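Local coordinates for protein aldehyde dehydrogenase (PDB 3K9D) that probably oxidises aldehyde or oxo groups with NAD or NADP as acceptor, at residues Phe76-Tyr84 and Ile408-Leu418. Numbering follows the deposited sequence.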
# COMPACT_ATOMS: atom_id res chain seq x y z
N PHE A 76 -7.67 -25.53 3.23
CA PHE A 76 -6.56 -24.60 3.27
C PHE A 76 -7.02 -23.23 3.77
O PHE A 76 -6.49 -22.73 4.75
CB PHE A 76 -5.87 -24.49 1.90
CG PHE A 76 -4.84 -23.41 1.83
CD1 PHE A 76 -3.59 -23.60 2.39
CD2 PHE A 76 -5.12 -22.20 1.20
CE1 PHE A 76 -2.64 -22.59 2.35
CE2 PHE A 76 -4.18 -21.20 1.15
CZ PHE A 76 -2.94 -21.39 1.73
N ALA A 77 -8.03 -22.67 3.11
CA ALA A 77 -8.63 -21.37 3.46
C ALA A 77 -9.15 -21.26 4.90
O ALA A 77 -9.15 -20.17 5.47
CB ALA A 77 -9.73 -21.07 2.53
N SER A 78 -9.62 -22.38 5.45
CA SER A 78 -10.13 -22.40 6.82
C SER A 78 -9.02 -22.81 7.80
O SER A 78 -8.48 -21.95 8.51
CB SER A 78 -11.42 -23.25 6.94
OG SER A 78 -11.24 -24.59 6.53
N LYS A 79 -8.62 -24.09 7.79
CA LYS A 79 -7.67 -24.61 8.79
C LYS A 79 -6.26 -24.04 8.72
O LYS A 79 -5.68 -23.70 9.76
CB LYS A 79 -7.61 -26.15 8.76
CG LYS A 79 -8.75 -26.82 9.50
CD LYS A 79 -8.55 -26.82 11.02
CE LYS A 79 -9.86 -26.56 11.76
NZ LYS A 79 -10.28 -25.12 11.62
N HIS A 80 -5.70 -23.94 7.52
CA HIS A 80 -4.32 -23.49 7.34
C HIS A 80 -4.15 -21.98 7.62
O HIS A 80 -3.18 -21.59 8.26
CB HIS A 80 -3.81 -23.83 5.93
CG HIS A 80 -3.57 -25.29 5.70
ND1 HIS A 80 -2.31 -25.81 5.50
CD2 HIS A 80 -4.43 -26.33 5.59
CE1 HIS A 80 -2.40 -27.11 5.29
NE2 HIS A 80 -3.68 -27.45 5.34
N VAL A 81 -5.08 -21.16 7.12
CA VAL A 81 -5.09 -19.70 7.39
C VAL A 81 -5.28 -19.45 8.89
O VAL A 81 -4.52 -18.69 9.49
CB VAL A 81 -6.19 -18.95 6.55
CG1 VAL A 81 -6.28 -17.48 6.92
CG2 VAL A 81 -5.94 -19.11 5.04
N TYR A 82 -6.27 -20.12 9.48
CA TYR A 82 -6.53 -20.04 10.91
C TYR A 82 -5.30 -20.36 11.77
O TYR A 82 -4.99 -19.61 12.69
CB TYR A 82 -7.73 -20.91 11.33
CG TYR A 82 -7.97 -20.85 12.81
CD1 TYR A 82 -8.44 -19.68 13.40
CD2 TYR A 82 -7.67 -21.93 13.64
CE1 TYR A 82 -8.63 -19.58 14.76
CE2 TYR A 82 -7.86 -21.84 15.02
CZ TYR A 82 -8.35 -20.66 15.57
OH TYR A 82 -8.54 -20.54 16.93
N ASN A 83 -4.61 -21.46 11.47
CA ASN A 83 -3.42 -21.82 12.25
C ASN A 83 -2.27 -20.81 12.14
O ASN A 83 -1.49 -20.66 13.07
CB ASN A 83 -2.93 -23.24 11.90
CG ASN A 83 -3.59 -24.31 12.76
OD1 ASN A 83 -4.21 -24.02 13.79
ND2 ASN A 83 -3.44 -25.55 12.34
N TYR A 84 -2.17 -20.12 11.00
CA TYR A 84 -1.21 -19.02 10.84
C TYR A 84 -1.62 -17.76 11.63
O TYR A 84 -0.75 -17.07 12.19
CB TYR A 84 -0.96 -18.70 9.35
CG TYR A 84 -0.36 -17.33 9.10
CD1 TYR A 84 0.99 -17.07 9.36
CD2 TYR A 84 -1.14 -16.29 8.60
CE1 TYR A 84 1.53 -15.80 9.14
CE2 TYR A 84 -0.62 -15.02 8.39
CZ TYR A 84 0.72 -14.78 8.65
OH TYR A 84 1.23 -13.52 8.43
N ILE A 408 0.77 -20.41 -2.77
CA ILE A 408 -0.23 -20.05 -1.77
C ILE A 408 0.22 -20.32 -0.32
O ILE A 408 -0.45 -19.92 0.61
CB ILE A 408 -1.65 -20.68 -2.07
CG1 ILE A 408 -1.70 -22.18 -1.77
CG2 ILE A 408 -2.12 -20.31 -3.51
CD1 ILE A 408 -3.07 -22.82 -2.05
N GLY A 409 1.36 -20.99 -0.13
CA GLY A 409 1.83 -21.33 1.21
C GLY A 409 1.24 -22.60 1.82
O GLY A 409 1.17 -22.74 3.05
N ALA A 410 0.81 -23.53 0.97
CA ALA A 410 0.26 -24.81 1.44
C ALA A 410 1.37 -25.86 1.57
O ALA A 410 1.40 -26.61 2.54
CB ALA A 410 -0.86 -25.29 0.53
N THR A 411 2.27 -25.90 0.60
CA THR A 411 3.46 -26.75 0.69
C THR A 411 4.76 -25.99 1.00
O THR A 411 5.82 -26.60 1.13
CB THR A 411 3.68 -27.61 -0.58
OG1 THR A 411 3.90 -26.77 -1.71
CG2 THR A 411 2.50 -28.53 -0.84
N THR A 412 4.67 -24.67 1.12
CA THR A 412 5.82 -23.86 1.60
C THR A 412 5.53 -23.13 2.91
O THR A 412 4.39 -23.07 3.37
CB THR A 412 6.28 -22.81 0.56
OG1 THR A 412 5.21 -21.91 0.23
CG2 THR A 412 6.85 -23.47 -0.69
N ASN A 413 6.54 -22.59 3.54
CA ASN A 413 6.33 -21.72 4.65
C ASN A 413 6.03 -20.24 4.35
O ASN A 413 6.14 -19.43 5.21
CB ASN A 413 7.41 -21.88 5.70
CG ASN A 413 7.38 -23.24 6.40
OD1 ASN A 413 6.36 -23.77 6.70
ND2 ASN A 413 8.52 -23.80 6.61
N LEU A 414 5.63 -19.93 3.14
CA LEU A 414 5.11 -18.59 2.82
C LEU A 414 3.82 -18.34 3.59
O LEU A 414 3.19 -19.29 4.10
CB LEU A 414 4.83 -18.45 1.32
CG LEU A 414 5.97 -18.45 0.30
CD1 LEU A 414 5.43 -18.23 -1.10
CD2 LEU A 414 7.04 -17.38 0.63
N VAL A 415 3.43 -17.08 3.71
CA VAL A 415 2.17 -16.75 4.37
C VAL A 415 1.02 -17.43 3.61
O VAL A 415 0.92 -17.27 2.39
CB VAL A 415 1.97 -15.21 4.53
CG1 VAL A 415 0.56 -14.89 5.00
CG2 VAL A 415 2.99 -14.64 5.54
N PRO A 416 0.19 -18.23 4.32
CA PRO A 416 -0.94 -18.90 3.68
C PRO A 416 -1.99 -17.89 3.21
O PRO A 416 -2.57 -17.17 4.04
CB PRO A 416 -1.52 -19.79 4.79
CG PRO A 416 -0.53 -19.79 5.87
CD PRO A 416 0.28 -18.55 5.76
N ALA A 417 -2.22 -17.84 1.90
CA ALA A 417 -3.07 -16.83 1.29
C ALA A 417 -3.59 -17.22 -0.07
O ALA A 417 -2.95 -17.95 -0.83
CB ALA A 417 -2.32 -15.48 1.19
N LEU A 418 -4.76 -16.67 -0.40
CA LEU A 418 -5.32 -16.82 -1.73
C LEU A 418 -5.36 -15.50 -2.48
O LEU A 418 -5.82 -15.44 -3.62
CB LEU A 418 -6.69 -17.51 -1.65
CG LEU A 418 -6.60 -18.98 -1.19
CD1 LEU A 418 -7.94 -19.44 -0.65
CD2 LEU A 418 -6.12 -19.91 -2.29
O HOH W 1 0.07 -24.37 5.66
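With CG anti to the backbone N in both Phe-76 (chi1 172°) and Tyr-84 (chi1 161°), the two rings reach from helix 67-85 to segment 408-418, packing that helix against the loop after helix 403-407 in the aldehyde dehydrogenase fold. The loop leaves helix 403-407 through a Schellman motif in which Gly-409 takes the positive phi, and the backbone bond from Ala-417 N to Ile-408 O (3.0 Å) closes the turn of chain between them. The Phe-76 ring fits against this turn, CZ 3.1 Å from that same Ile-408 O. Ile-408 CD1 makes a CH-pi contact over one face of the Phe-76 ring, 3.9 Å from the centroid, while Leu-418 CG and the backbone N of Ala-417 lie at the edge. Ala-410 CB packs 3.7 Å from Phe-76 CD1, and Pro-416 CB comes equally close to CZ. Two turns along the helix, Tyr-84 lays its ring on Pro-416, whose CD sits over one face, 26° off the normal. The phenol end of Tyr-84 runs on to both methyls of Val-415. Between Ala-410 and Leu-414 the loop also meets the second subunit. A water bridges the two segments: it lies in the imidazole plane of His-80, 2.8 Å from ND1, and donates to Gly-409 O at 3.3 Å.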